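Long-range contacts in peroxiredoxin (Akkermansia muciniphila, PDB 6KHX), which probably reduces hydrogen peroxide and organic hydroperoxides through a reactive cysteine, as a typical 2-Cys peroxiredoxin: residues Thr51-Phe56 with Val97-Val102; Ala136-Phe141 with Leu159-Asp164; Ala117-Ile122 with Glu129-Leu134; Cys73-Glu78 with Ile105-Ser110; Ala166-Asp171 with Gly186-Glu191. All blocks are in the same frame, centred on the assembly; numbering follows the deposited sequence.

Contact 1 (Thr51-Phe56 with Val97-Val102); sequences TELIGF and VSYPIV
Tyr99 makes the one hydrogen bond that joins Thr51-Phe56 to Val97-Val102. Its OH donates to Leu53 O over 2.8 Å. That oxygen lies at the edge of the phenol ring, near the ring plane. The OH lies in the plane of the Leu53 carbonyl and meets a lone pair of its oxygen, with a C=O...donor angle of 105°. Tyr99 CG takes the crowded position between its backbone N and carbonyl carbon (chi1 57°). This turns the ring back over its own loop, where Val97 CG1 covers one face toward the rim. The hydroxyl is thereby aimed at the helix.

The fold is the thioredoxin fold of peroxiredoxins. Helix 48-58 packs on one side of the central sheet, and Val97-Val102 leads into strand 101-103 of that sheet. In this family the first turn of the helix carries the peroxidatic cysteine. Glu52, in the same helix, turns its carboxylate to Arg138 and Arg161. Thr51 OG1 bonds to Leu185 N of a second subunit.

The remaining contacts are apolar. The Leu53 side chain runs across Tyr99 at about a right angle, with CD2 4.0 Å from Tyr99 CZ. The same methyl meets Ile101 CD1 at 4.1 Å. Val97 CG2 meets the helix at Leu53 and Ile54. Val97 CG2 is 4.4 Å from Leu53 CB. Ile54 CG1 is 4.3 Å from Val97 CG2. Phe56 touches Tyr99 with its CB, 3.9 Å from CZ, while its ring turns off to stack with Phe39 of strand 35-40.

Contact 2 (Ala136-Phe141 with Leu159-Asp164); sequences AYRGLF and LGRSID
Arg138 CB lies over the centre of the Arg161 guanidinium, 3.5 Å from Arg161 CZ. One methylene thus covers a face of the second arginine. The next atom, Arg138 CG, still borders that group, 3.9 Å from Arg161 NH2. The chain then runs extended from CG to NE. Arg138 CD passes Leu159 O at 3.6 Å. Beyond it, NE bonds to Phe157 O, and NH1 forms a salt bridge with Glu52 OE2. The side chain also packs on Pro42 and Cys49, and Cys49 fits the position of the peroxidatic cysteine in this family. An arginine pair sharing one glutamate is known around that site in related enzymes.

Arg161 comes from the loop before helix 163-179. A bend at chi3 (-76°) brings one face of its guanidinium onto Arg138 CB and C. The two guanidinium groups are not stacked, their planes being 61° apart. Arg161 NE pairs with Glu52 OE1, and NH1 bonds to Phe40 O. With a leucine in place of Arg161, Glu52 would probably keep a single arginine partner and Phe40 O would lose a donor.

The positive groups come within 4.4 Å, from Arg138 NH1 to Arg161 NH2. Each carboxylate oxygen of Glu52 serves one arginine. The shared negative charge probably offsets the two positive ones in this buried place and fixes how both guanidinium groups are turned.

Contact 3 (Ala117-Ile122 with Glu129-Leu134); sequences AGDEEI and EVNGEL
Glu129 O is met by two groups of the facing strand. Glu121 N donates to it over 2.6 Å at an N-H...O angle of 165°, and Glu120 CA approaches as a CA-H...O contact at 3.3 Å. The two segments form a beta hairpin of strands 119-122 and 128-131, antiparallel at 152°, standing well out from the body of the chain. This projecting hairpin may be the distinct loop proposed to regulate the enzyme.

Glu121 and Glu129 are a hydrogen-bonded pair. The return bond runs from Glu129 N to Glu121 O at 2.7 Å. Asp119 and Asn131 form the second such pair, with Asp119 N to Asn131 O at 2.8 Å. Between them, Glu120 faces Val130 in a non-hydrogen-bonded pair.

The face with Asp119, Glu121, Glu129 and Asn131 is polar. Glu121 and Glu129 lie side by side, their OE1 atoms 3.7 Å apart, so their charges probably repel. Asn131 swings its amide toward the Glu121 carboxylate, but the modelled bond there is too short to trust. On the other face Glu120 CG rests on Val130 CG2 at 3.9 Å. The Glu120 side chain is about 5 Å from a bound calcium ion.

At the base, Leu134 N and Gly132 O bond to Asn106 of a third subunit. Gly118 has a positive phi, where a CB would press on the preceding carbonyl oxygen. Beside it, Leu134 CA points its hydrogen almost straight at Ala117 O, at 3.6 Å and 177°.

Contact 4 (Cys73-Glu78 with Ile105-Ser110); sequences CSTDSE and INKTIS
Thr75 and Lys107 meet with their side chains set obliquely across one another. The Thr75 methyl CG2 rests on the aliphatic part of the lysine, 3.9 Å from Lys107 CG. Thr75 CG2 also faces Ser110 OG at 3.5 Å, while that hydroxyl bonds to Asp104. A bend at the last torsion of Lys107 (chi4 -70°) brings NZ back over the threonine, 3.6 Å from Thr75 OG1.

Ile105 lies oblique to Glu78 and reaches the next turn with its tip. Its CD1 touches Ser77 CB at 3.8 Å. Ser77 is the N-cap of helix 78-85, where its OG bonds to Ser80 N. The contact thus joins two loops at the C-terminal ends of the neighbouring strands 68-74 and 101-103, the second starting helix 108-112.

One water bridges the two segments. It accepts from Lys107 NZ at 2.6 Å. Thr75 O is 2.9 Å from it. Ile105 O is also near. Lys107 NZ also bonds to Leu134 O. A methionine in place of Lys107 would probably leave Leu134 O and the water without this donor.

Ile105 O is a partner of Lys107 NZ of a third subunit, and Glu78 forms a salt bridge with Lys43 of that subunit. No direct hydrogen bond crosses between the two segments. Their polar link is the water. Leu134 O, and weakly Ile105 O of the third subunit, probably ease the charge of Lys107.

Contact 5 (Ala166-Asp171 with Gly186-Glu191); sequences AIRVVD and GWHKGE
Trp187 O accepts the hydrogen bond that ties this loop to the helix. Arg168 NH1 donates to it over 2.9 Å at 155°. The oxygen lies in the guanidinium plane, and the donor uses a lone pair in the carbonyl plane. Arg168 NH2 has other partners, a salt bridge to Glu165 and a bond to Gly160 O of a second subunit. The bend at chi3 (76°) turns the guanidinium away from His188 to Trp187 O, while Arg168 CD makes a CH-pi contact over a face of the imidazole.

Trp187 NE1 donates to Glu191 O at 3.0 Å, from above the carbonyl plane. His188 ND1 makes a weak bond to Gly186 O. Glu191 N bonds to His188 O at 3.0 Å and closes a type II turn.

Asp171 pairs with Arg66. Lys189 NZ stays 4.4 Å from Asp171 OD1, beyond a salt bridge. The indole comes edge-on to the helix backbone, with Trp187 CZ3 3.6 Å from Asp171 C.

The loop links helix 163-179 to the C-terminal helix 198-209. Elsewhere on helix 163-179, Val169 and Val170 rest on Leu142 of strand 138-143, and Ile167 packs on helix 60-65.

Overall arrangement
Contacts 1 and 2 lie with centres 12 Å apart around the probable active site. Glu52 OE2 lies 2.8 Å from Arg138 NH1, and Glu52 OE1 is 2.8 Å from Arg161 NE. Contact 4 meets contact 1 through neighbouring strands 68-74 and 101-103. It meets contact 3 where Lys107 NZ lies 2.7 Å from Leu134 O. Both contacts 3 and 4 have a side chain about 5 Å from a calcium ion, and both touch a third subunit. Contact 5 shares helix 163-179 with contact 2, and contacts 1, 2 and 5 all touch a second subunit. Contacts 3 and 5 stand on opposite sides of the chain, centres 38 Å apart, within a ten-chain assembly.

Contact 1 (Thr51-Phe56 with Val97-Val102)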
# COMPACT_ATOMS: atom_id res chain seq x y z
N THR B 51 42.13 -23.33 20.23
CA THR B 51 43.47 -22.74 20.18
C THR B 51 43.40 -21.22 20.31
O THR B 51 44.22 -20.62 21.02
CB THR B 51 44.19 -23.14 18.90
OG1 THR B 51 43.75 -22.34 17.80
CG2 THR B 51 43.91 -24.59 18.62
N GLU B 52 42.42 -20.59 19.67
CA GLU B 52 42.27 -19.15 19.82
C GLU B 52 41.91 -18.78 21.26
O GLU B 52 42.48 -17.84 21.83
CB GLU B 52 41.22 -18.62 18.84
CG GLU B 52 41.58 -18.91 17.39
CD GLU B 52 40.62 -18.27 16.40
OE1 GLU B 52 41.04 -17.34 15.67
OE2 GLU B 52 39.45 -18.70 16.35
N LEU B 53 40.99 -19.53 21.88
CA LEU B 53 40.58 -19.21 23.24
C LEU B 53 41.74 -19.38 24.22
O LEU B 53 41.98 -18.53 25.09
CB LEU B 53 39.38 -20.08 23.65
CG LEU B 53 38.03 -19.65 23.07
CD1 LEU B 53 37.13 -20.85 22.75
CD2 LEU B 53 37.31 -18.71 24.03
N ILE B 54 42.48 -20.49 24.10
CA ILE B 54 43.61 -20.74 24.99
C ILE B 54 44.71 -19.71 24.77
O ILE B 54 45.30 -19.21 25.73
CB ILE B 54 44.13 -22.18 24.80
CG1 ILE B 54 43.09 -23.17 25.32
CG2 ILE B 54 45.44 -22.36 25.53
CD1 ILE B 54 43.33 -24.59 24.87
N GLY B 55 45.00 -19.36 23.51
CA GLY B 55 46.01 -18.35 23.26
C GLY B 55 45.64 -17.01 23.85
O GLY B 55 46.50 -16.32 24.42
N PHE B 56 44.37 -16.62 23.75
CA PHE B 56 43.93 -15.38 24.41
C PHE B 56 44.10 -15.48 25.92
O PHE B 56 44.42 -14.48 26.58
CB PHE B 56 42.48 -15.06 24.05
CG PHE B 56 42.34 -14.15 22.86
CD1 PHE B 56 42.69 -12.82 22.94
CD2 PHE B 56 41.82 -14.63 21.66
CE1 PHE B 56 42.56 -11.98 21.85
CE2 PHE B 56 41.69 -13.80 20.57
CZ PHE B 56 42.06 -12.47 20.67
N VAL B 97 40.77 -21.31 30.77
CA VAL B 97 40.30 -20.05 30.20
C VAL B 97 39.41 -19.35 31.22
O VAL B 97 38.40 -19.91 31.66
CB VAL B 97 39.57 -20.28 28.87
CG1 VAL B 97 38.91 -19.00 28.40
CG2 VAL B 97 40.55 -20.80 27.82
N SER B 98 39.81 -18.15 31.64
CA SER B 98 39.17 -17.47 32.76
C SER B 98 38.42 -16.20 32.40
O SER B 98 37.61 -15.74 33.21
CB SER B 98 40.22 -17.13 33.83
OG SER B 98 41.20 -16.26 33.30
N TYR B 99 38.69 -15.60 31.24
CA TYR B 99 37.98 -14.39 30.83
C TYR B 99 36.55 -14.74 30.42
O TYR B 99 36.21 -15.91 30.23
CB TYR B 99 38.74 -13.69 29.71
CG TYR B 99 38.99 -14.55 28.50
CD1 TYR B 99 38.03 -14.66 27.50
CD2 TYR B 99 40.19 -15.22 28.34
CE1 TYR B 99 38.25 -15.44 26.38
CE2 TYR B 99 40.42 -16.00 27.22
CZ TYR B 99 39.45 -16.11 26.26
OH TYR B 99 39.68 -16.89 25.15
N PRO B 100 35.67 -13.74 30.29
CA PRO B 100 34.26 -14.04 30.00
C PRO B 100 34.08 -14.66 28.62
O PRO B 100 34.64 -14.18 27.63
CB PRO B 100 33.57 -12.67 30.09
CG PRO B 100 34.49 -11.83 30.90
CD PRO B 100 35.86 -12.30 30.55
N ILE B 101 33.30 -15.73 28.57
CA ILE B 101 32.87 -16.35 27.32
C ILE B 101 31.36 -16.24 27.27
O ILE B 101 30.65 -16.92 28.02
CB ILE B 101 33.32 -17.81 27.20
CG1 ILE B 101 34.82 -17.92 27.53
CG2 ILE B 101 33.00 -18.34 25.81
CD1 ILE B 101 35.35 -19.35 27.57
N VAL B 102 30.86 -15.37 26.39
CA VAL B 102 29.44 -15.04 26.31
C VAL B 102 28.70 -16.10 25.53
O VAL B 102 29.19 -16.61 24.51
CB VAL B 102 29.26 -13.65 25.67
CG1 VAL B 102 27.77 -13.31 25.52
CG2 VAL B 102 29.98 -12.60 26.48

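Contact 2 (Ala136-Phe141 with Leu159-Asp164)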
# COMPACT_ATOMS: atom_id res chain seq x y z
N ALA B 136 28.64 -18.20 14.18
CA ALA B 136 29.47 -17.01 14.01
C ALA B 136 30.78 -17.34 13.30
O ALA B 136 31.43 -18.35 13.59
CB ALA B 136 29.76 -16.37 15.37
N TYR B 137 31.16 -16.47 12.37
CA TYR B 137 32.49 -16.50 11.79
C TYR B 137 33.51 -15.97 12.80
O TYR B 137 33.17 -15.46 13.87
CB TYR B 137 32.55 -15.66 10.51
CG TYR B 137 32.10 -16.38 9.25
CD1 TYR B 137 32.83 -17.45 8.74
CD2 TYR B 137 30.97 -15.96 8.56
CE1 TYR B 137 32.43 -18.09 7.58
CE2 TYR B 137 30.56 -16.60 7.40
CZ TYR B 137 31.30 -17.67 6.91
OH TYR B 137 30.91 -18.31 5.76
N ARG B 138 34.80 -16.10 12.46
CA ARG B 138 35.88 -15.68 13.35
C ARG B 138 35.99 -14.16 13.29
O ARG B 138 36.78 -13.58 12.55
CB ARG B 138 37.19 -16.37 12.99
CG ARG B 138 37.08 -17.87 13.15
CD ARG B 138 38.40 -18.60 13.06
NE ARG B 138 38.12 -20.01 12.86
CZ ARG B 138 37.73 -20.84 13.83
NH1 ARG B 138 37.61 -20.41 15.08
NH2 ARG B 138 37.47 -22.11 13.53
N GLY B 139 35.16 -13.51 14.10
CA GLY B 139 35.02 -12.05 14.06
C GLY B 139 35.72 -11.41 15.25
O GLY B 139 35.63 -11.92 16.36
N LEU B 140 36.35 -10.27 15.02
CA LEU B 140 37.05 -9.60 16.12
C LEU B 140 36.81 -8.10 16.05
O LEU B 140 36.84 -7.51 14.97
CB LEU B 140 38.56 -9.90 16.11
CG LEU B 140 39.37 -9.29 17.25
CD1 LEU B 140 40.43 -10.26 17.77
CD2 LEU B 140 40.01 -7.97 16.83
N PHE B 141 36.54 -7.50 17.21
CA PHE B 141 36.23 -6.08 17.31
C PHE B 141 37.04 -5.45 18.43
O PHE B 141 37.15 -6.02 19.53
CB PHE B 141 34.73 -5.83 17.57
CG PHE B 141 33.83 -6.45 16.55
CD1 PHE B 141 33.50 -7.79 16.61
CD2 PHE B 141 33.33 -5.68 15.50
CE1 PHE B 141 32.68 -8.36 15.66
CE2 PHE B 141 32.51 -6.25 14.55
CZ PHE B 141 32.19 -7.59 14.62
N LEU B 159 40.74 -20.19 9.23
CA LEU B 159 41.87 -19.26 9.34
C LEU B 159 41.86 -18.65 10.73
O LEU B 159 41.16 -17.66 10.98
CB LEU B 159 41.78 -18.19 8.26
CG LEU B 159 41.56 -18.72 6.85
CD1 LEU B 159 41.54 -17.59 5.82
CD2 LEU B 159 42.67 -19.71 6.52
N GLY B 160 42.67 -19.21 11.63
CA GLY B 160 42.79 -18.67 12.97
C GLY B 160 43.37 -17.27 12.97
O GLY B 160 44.08 -16.84 12.06
N ARG B 161 43.06 -16.53 14.03
CA ARG B 161 43.44 -15.13 14.10
C ARG B 161 44.82 -15.00 14.73
O ARG B 161 45.50 -16.00 15.00
CB ARG B 161 42.36 -14.34 14.84
CG ARG B 161 41.11 -14.13 14.02
CD ARG B 161 39.89 -13.83 14.87
NE ARG B 161 39.39 -15.05 15.51
CZ ARG B 161 38.22 -15.13 16.12
NH1 ARG B 161 37.42 -14.07 16.16
NH2 ARG B 161 37.83 -16.28 16.67
N SER B 162 45.25 -13.77 14.96
CA SER B 162 46.59 -13.48 15.45
C SER B 162 46.49 -12.52 16.63
O SER B 162 45.97 -11.42 16.49
CB SER B 162 47.45 -12.87 14.34
OG SER B 162 48.47 -12.04 14.87
N ILE B 163 47.03 -12.94 17.77
CA ILE B 163 47.05 -12.07 18.95
C ILE B 163 47.95 -10.86 18.72
O ILE B 163 47.66 -9.76 19.21
CB ILE B 163 47.49 -12.88 20.18
CG1 ILE B 163 46.42 -13.92 20.51
CG2 ILE B 163 47.85 -11.97 21.36
CD1 ILE B 163 46.41 -14.34 21.95
N ASP B 164 49.04 -11.04 17.97
CA ASP B 164 49.96 -9.93 17.74
C ASP B 164 49.26 -8.77 17.04
O ASP B 164 49.45 -7.61 17.42
CB ASP B 164 51.17 -10.39 16.94
CG ASP B 164 52.02 -11.39 17.69
OD1 ASP B 164 52.01 -11.36 18.94
OD2 ASP B 164 52.70 -12.21 17.04

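Contact 3 (Ala117-Ile122 with Glu129-Leu134)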
# COMPACT_ATOMS: atom_id res chain seq x y z
N ALA B 117 26.95 -16.41 10.19
CA ALA B 117 26.97 -17.09 8.90
C ALA B 117 25.56 -17.55 8.52
O ALA B 117 24.60 -17.41 9.28
CB ALA B 117 27.93 -18.27 8.94
N GLY B 118 25.45 -18.14 7.34
CA GLY B 118 24.20 -18.70 6.86
C GLY B 118 23.36 -17.71 6.07
O GLY B 118 23.59 -16.50 6.04
N ASP B 119 22.35 -18.27 5.40
CA ASP B 119 21.43 -17.53 4.56
C ASP B 119 20.01 -17.96 4.89
O ASP B 119 19.73 -19.17 4.96
CB ASP B 119 21.73 -17.78 3.07
CG ASP B 119 20.76 -17.06 2.14
OD1 ASP B 119 20.10 -16.09 2.58
OD2 ASP B 119 20.65 -17.50 0.98
N GLU B 120 19.12 -17.00 5.08
CA GLU B 120 17.73 -17.27 5.41
C GLU B 120 16.83 -16.98 4.22
O GLU B 120 17.08 -16.04 3.45
CB GLU B 120 17.27 -16.44 6.61
CG GLU B 120 17.88 -16.86 7.92
CD GLU B 120 17.12 -16.28 9.08
OE1 GLU B 120 16.08 -15.63 8.84
OE2 GLU B 120 17.56 -16.47 10.23
N GLU B 121 15.80 -17.80 4.07
CA GLU B 121 14.79 -17.60 3.04
C GLU B 121 13.42 -17.92 3.62
O GLU B 121 13.30 -18.61 4.64
CB GLU B 121 15.04 -18.49 1.81
CG GLU B 121 16.43 -18.40 1.21
CD GLU B 121 16.62 -19.36 0.06
OE1 GLU B 121 15.61 -19.73 -0.58
OE2 GLU B 121 17.78 -19.74 -0.21
N ILE B 122 12.38 -17.43 2.95
CA ILE B 122 11.01 -17.82 3.25
C ILE B 122 10.58 -18.83 2.18
O ILE B 122 10.72 -18.57 0.98
CB ILE B 122 10.07 -16.61 3.32
CG1 ILE B 122 8.63 -17.05 3.56
CG2 ILE B 122 10.22 -15.72 2.08
CD1 ILE B 122 7.66 -15.91 3.80
N GLU B 129 13.33 -21.00 5.79
CA GLU B 129 14.41 -21.90 5.42
C GLU B 129 15.75 -21.22 5.65
O GLU B 129 15.88 -20.00 5.50
CB GLU B 129 14.28 -22.32 3.95
CG GLU B 129 15.33 -23.33 3.47
CD GLU B 129 15.36 -23.48 1.96
OE1 GLU B 129 14.58 -22.78 1.28
OE2 GLU B 129 16.17 -24.29 1.46
N VAL B 130 16.75 -22.02 6.01
CA VAL B 130 18.08 -21.52 6.30
C VAL B 130 19.06 -22.36 5.50
O VAL B 130 19.09 -23.59 5.63
CB VAL B 130 18.41 -21.57 7.80
CG1 VAL B 130 19.87 -21.21 8.03
CG2 VAL B 130 17.49 -20.65 8.57
N ASN B 131 19.88 -21.70 4.68
CA ASN B 131 20.97 -22.37 3.99
C ASN B 131 22.23 -22.20 4.83
O ASN B 131 22.57 -21.08 5.23
CB ASN B 131 21.18 -21.80 2.59
CG ASN B 131 19.97 -22.00 1.70
OD1 ASN B 131 19.44 -23.11 1.58
ND2 ASN B 131 19.52 -20.92 1.06
N GLY B 132 22.90 -23.30 5.11
CA GLY B 132 24.07 -23.25 5.95
C GLY B 132 23.71 -23.26 7.42
O GLY B 132 22.58 -23.54 7.83
N GLU B 133 24.71 -22.96 8.23
CA GLU B 133 24.58 -22.96 9.68
C GLU B 133 24.60 -21.52 10.18
O GLU B 133 25.45 -20.73 9.78
CB GLU B 133 25.72 -23.75 10.31
CG GLU B 133 25.60 -25.24 10.15
CD GLU B 133 26.76 -25.97 10.79
OE1 GLU B 133 27.91 -25.77 10.35
OE2 GLU B 133 26.52 -26.73 11.75
N LEU B 134 23.65 -21.19 11.06
CA LEU B 134 23.63 -19.88 11.70
C LEU B 134 24.58 -19.94 12.89
O LEU B 134 24.18 -20.05 14.06
CB LEU B 134 22.21 -19.50 12.12
CG LEU B 134 21.17 -19.40 11.00
CD1 LEU B 134 19.79 -19.18 11.58
CD2 LEU B 134 21.51 -18.28 10.02

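Contact 4 (Cys73-Glu78 with Ile105-Ser110)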
# COMPACT_ATOMS: atom_id res chain seq x y z
N CYS B 73 32.89 -15.06 22.42
CA CYS B 73 31.47 -15.28 22.22
C CYS B 73 31.24 -16.29 21.10
O CYS B 73 31.88 -16.21 20.05
CB CYS B 73 30.76 -13.96 21.88
SG CYS B 73 28.99 -14.15 21.59
N SER B 74 30.30 -17.20 21.33
CA SER B 74 29.77 -18.07 20.30
C SER B 74 28.29 -18.26 20.56
O SER B 74 27.78 -17.90 21.63
CB SER B 74 30.48 -19.43 20.26
OG SER B 74 29.91 -20.33 21.20
N THR B 75 27.59 -18.86 19.59
CA THR B 75 26.16 -19.09 19.73
C THR B 75 25.83 -20.37 20.49
O THR B 75 24.67 -20.79 20.48
CB THR B 75 25.46 -19.10 18.36
OG1 THR B 75 26.02 -20.12 17.52
CG2 THR B 75 25.61 -17.75 17.67
N ASP B 76 26.83 -21.00 21.11
CA ASP B 76 26.58 -22.13 22.00
C ASP B 76 26.04 -21.64 23.34
O ASP B 76 26.18 -20.47 23.71
CB ASP B 76 27.86 -22.92 22.22
CG ASP B 76 28.45 -23.44 20.93
OD1 ASP B 76 27.82 -24.34 20.31
OD2 ASP B 76 29.51 -22.94 20.52
N SER B 77 25.42 -22.56 24.07
CA SER B 77 24.86 -22.23 25.37
C SER B 77 25.96 -22.01 26.41
O SER B 77 27.12 -22.40 26.24
CB SER B 77 23.92 -23.34 25.85
OG SER B 77 24.64 -24.38 26.49
N GLU B 78 25.57 -21.39 27.53
CA GLU B 78 26.50 -21.21 28.64
C GLU B 78 26.90 -22.55 29.24
O GLU B 78 27.99 -22.66 29.83
CB GLU B 78 25.86 -20.32 29.71
CG GLU B 78 24.68 -20.93 30.48
CD GLU B 78 23.35 -20.88 29.73
OE1 GLU B 78 23.35 -20.65 28.50
OE2 GLU B 78 22.29 -21.05 30.36
N ILE B 105 23.06 -17.27 22.74
CA ILE B 105 22.19 -18.42 22.55
C ILE B 105 21.06 -18.12 21.57
O ILE B 105 20.55 -19.03 20.90
CB ILE B 105 21.65 -18.88 23.91
CG1 ILE B 105 21.03 -20.28 23.82
CG2 ILE B 105 20.66 -17.88 24.47
CD1 ILE B 105 21.00 -21.01 25.15
N ASN B 106 20.66 -16.85 21.44
CA ASN B 106 19.61 -16.45 20.51
C ASN B 106 20.15 -16.02 19.15
O ASN B 106 19.35 -15.74 18.25
CB ASN B 106 18.78 -15.31 21.09
CG ASN B 106 17.97 -15.72 22.29
OD1 ASN B 106 17.58 -16.88 22.42
ND2 ASN B 106 17.73 -14.78 23.20
N LYS B 107 21.47 -15.97 18.99
CA LYS B 107 22.16 -15.53 17.78
C LYS B 107 21.94 -14.05 17.48
O LYS B 107 22.32 -13.58 16.39
CB LYS B 107 21.75 -16.35 16.55
CG LYS B 107 21.80 -17.85 16.79
CD LYS B 107 21.53 -18.62 15.52
CE LYS B 107 21.39 -20.09 15.82
NZ LYS B 107 22.69 -20.71 16.22
N THR B 108 21.36 -13.29 18.41
CA THR B 108 21.12 -11.87 18.15
C THR B 108 22.40 -11.05 18.21
O THR B 108 22.54 -10.06 17.49
CB THR B 108 20.07 -11.31 19.13
OG1 THR B 108 20.50 -11.53 20.47
CG2 THR B 108 18.72 -11.98 18.93
N ILE B 109 23.36 -11.43 19.07
CA ILE B 109 24.61 -10.69 19.15
C ILE B 109 25.40 -10.85 17.86
O ILE B 109 25.89 -9.88 17.27
CB ILE B 109 25.44 -11.14 20.37
CG1 ILE B 109 24.60 -11.10 21.64
CG2 ILE B 109 26.66 -10.26 20.53
CD1 ILE B 109 25.32 -11.69 22.84
N SER B 110 25.53 -12.10 17.40
CA SER B 110 26.24 -12.37 16.16
C SER B 110 25.57 -11.65 14.99
O SER B 110 26.25 -11.15 14.09
CB SER B 110 26.30 -13.87 15.91
OG SER B 110 26.88 -14.55 17.01
O HOH W 1 22.28 -20.65 18.78

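Contact 5 (Ala166-Asp171 with Gly186-Glu191)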
# COMPACT_ATOMS: atom_id res chain seq x y z
N ALA B 166 46.04 -8.07 17.09
CA ALA B 166 45.10 -7.46 18.03
C ALA B 166 45.82 -6.50 18.97
O ALA B 166 45.40 -5.35 19.16
CB ALA B 166 44.36 -8.54 18.81
N ILE B 167 46.93 -6.95 19.56
CA ILE B 167 47.71 -6.09 20.44
C ILE B 167 48.26 -4.88 19.69
O ILE B 167 48.29 -3.77 20.22
CB ILE B 167 48.81 -6.91 21.14
CG1 ILE B 167 48.17 -7.81 22.20
CG2 ILE B 167 49.87 -6.00 21.76
CD1 ILE B 167 49.11 -8.78 22.83
N ARG B 168 48.69 -5.08 18.44
CA ARG B 168 49.23 -3.97 17.67
C ARG B 168 48.17 -2.91 17.43
O ARG B 168 48.43 -1.71 17.55
CB ARG B 168 49.78 -4.46 16.33
CG ARG B 168 50.60 -3.43 15.59
CD ARG B 168 50.87 -3.84 14.16
NE ARG B 168 49.70 -3.67 13.30
CZ ARG B 168 49.39 -2.54 12.68
NH1 ARG B 168 50.18 -1.48 12.81
NH2 ARG B 168 48.30 -2.46 11.92
N VAL B 169 46.95 -3.33 17.08
CA VAL B 169 45.87 -2.38 16.86
C VAL B 169 45.49 -1.68 18.16
O VAL B 169 45.19 -0.48 18.17
CB VAL B 169 44.66 -3.09 16.21
CG1 VAL B 169 43.53 -2.11 16.00
CG2 VAL B 169 45.06 -3.68 14.87
N VAL B 170 45.51 -2.41 19.28
CA VAL B 170 45.27 -1.78 20.57
C VAL B 170 46.29 -0.68 20.83
O VAL B 170 45.95 0.44 21.23
CB VAL B 170 45.27 -2.82 21.70
CG1 VAL B 170 45.35 -2.13 23.06
CG2 VAL B 170 44.04 -3.70 21.62
N ASP B 171 47.57 -0.99 20.61
CA ASP B 171 48.62 -0.00 20.84
C ASP B 171 48.45 1.20 19.92
O ASP B 171 48.67 2.34 20.34
CB ASP B 171 50.01 -0.63 20.67
CG ASP B 171 50.39 -1.53 21.84
OD1 ASP B 171 49.84 -1.33 22.95
OD2 ASP B 171 51.24 -2.43 21.65
N GLY B 186 52.19 -0.60 9.46
CA GLY B 186 53.14 -1.43 10.18
C GLY B 186 53.65 -0.85 11.48
O GLY B 186 54.61 -1.38 12.04
N TRP B 187 53.01 0.20 11.99
CA TRP B 187 53.48 0.84 13.21
C TRP B 187 53.38 -0.09 14.41
O TRP B 187 52.40 -0.84 14.56
CB TRP B 187 52.69 2.13 13.46
CG TRP B 187 53.10 2.84 14.71
CD1 TRP B 187 54.04 3.83 14.82
CD2 TRP B 187 52.57 2.65 16.03
NE1 TRP B 187 54.13 4.25 16.13
CE2 TRP B 187 53.24 3.54 16.89
CE3 TRP B 187 51.60 1.80 16.56
CZ2 TRP B 187 52.97 3.61 18.25
CZ3 TRP B 187 51.33 1.86 17.92
CH2 TRP B 187 52.02 2.77 18.75
N HIS B 188 54.40 -0.05 15.26
CA HIS B 188 54.41 -0.77 16.52
C HIS B 188 54.78 0.20 17.64
O HIS B 188 55.35 1.26 17.40
CB HIS B 188 55.40 -1.96 16.51
CG HIS B 188 54.99 -3.09 15.62
ND1 HIS B 188 55.23 -3.09 14.26
CD2 HIS B 188 54.36 -4.25 15.90
CE1 HIS B 188 54.76 -4.21 13.74
NE2 HIS B 188 54.23 -4.93 14.71
N LYS B 189 54.42 -0.19 18.86
CA LYS B 189 54.70 0.66 20.01
C LYS B 189 56.20 0.91 20.12
O LYS B 189 57.01 -0.01 20.02
CB LYS B 189 54.16 0.02 21.29
CG LYS B 189 54.13 0.95 22.49
CD LYS B 189 53.34 0.33 23.64
CE LYS B 189 53.19 1.30 24.80
NZ LYS B 189 52.36 0.72 25.90
N GLY B 190 56.56 2.19 20.28
CA GLY B 190 57.94 2.62 20.34
C GLY B 190 58.48 3.20 19.04
O GLY B 190 59.49 3.91 19.08
N GLU B 191 57.83 2.94 17.92
CA GLU B 191 58.27 3.50 16.65
C GLU B 191 57.63 4.86 16.42
O GLU B 191 56.75 5.31 17.16
CB GLU B 191 57.94 2.54 15.50
CG GLU B 191 58.63 1.19 15.61
CD GLU B 191 58.19 0.22 14.53
OE1 GLU B 191 57.49 0.64 13.58
OE2 GLU B 191 58.56 -0.97 14.63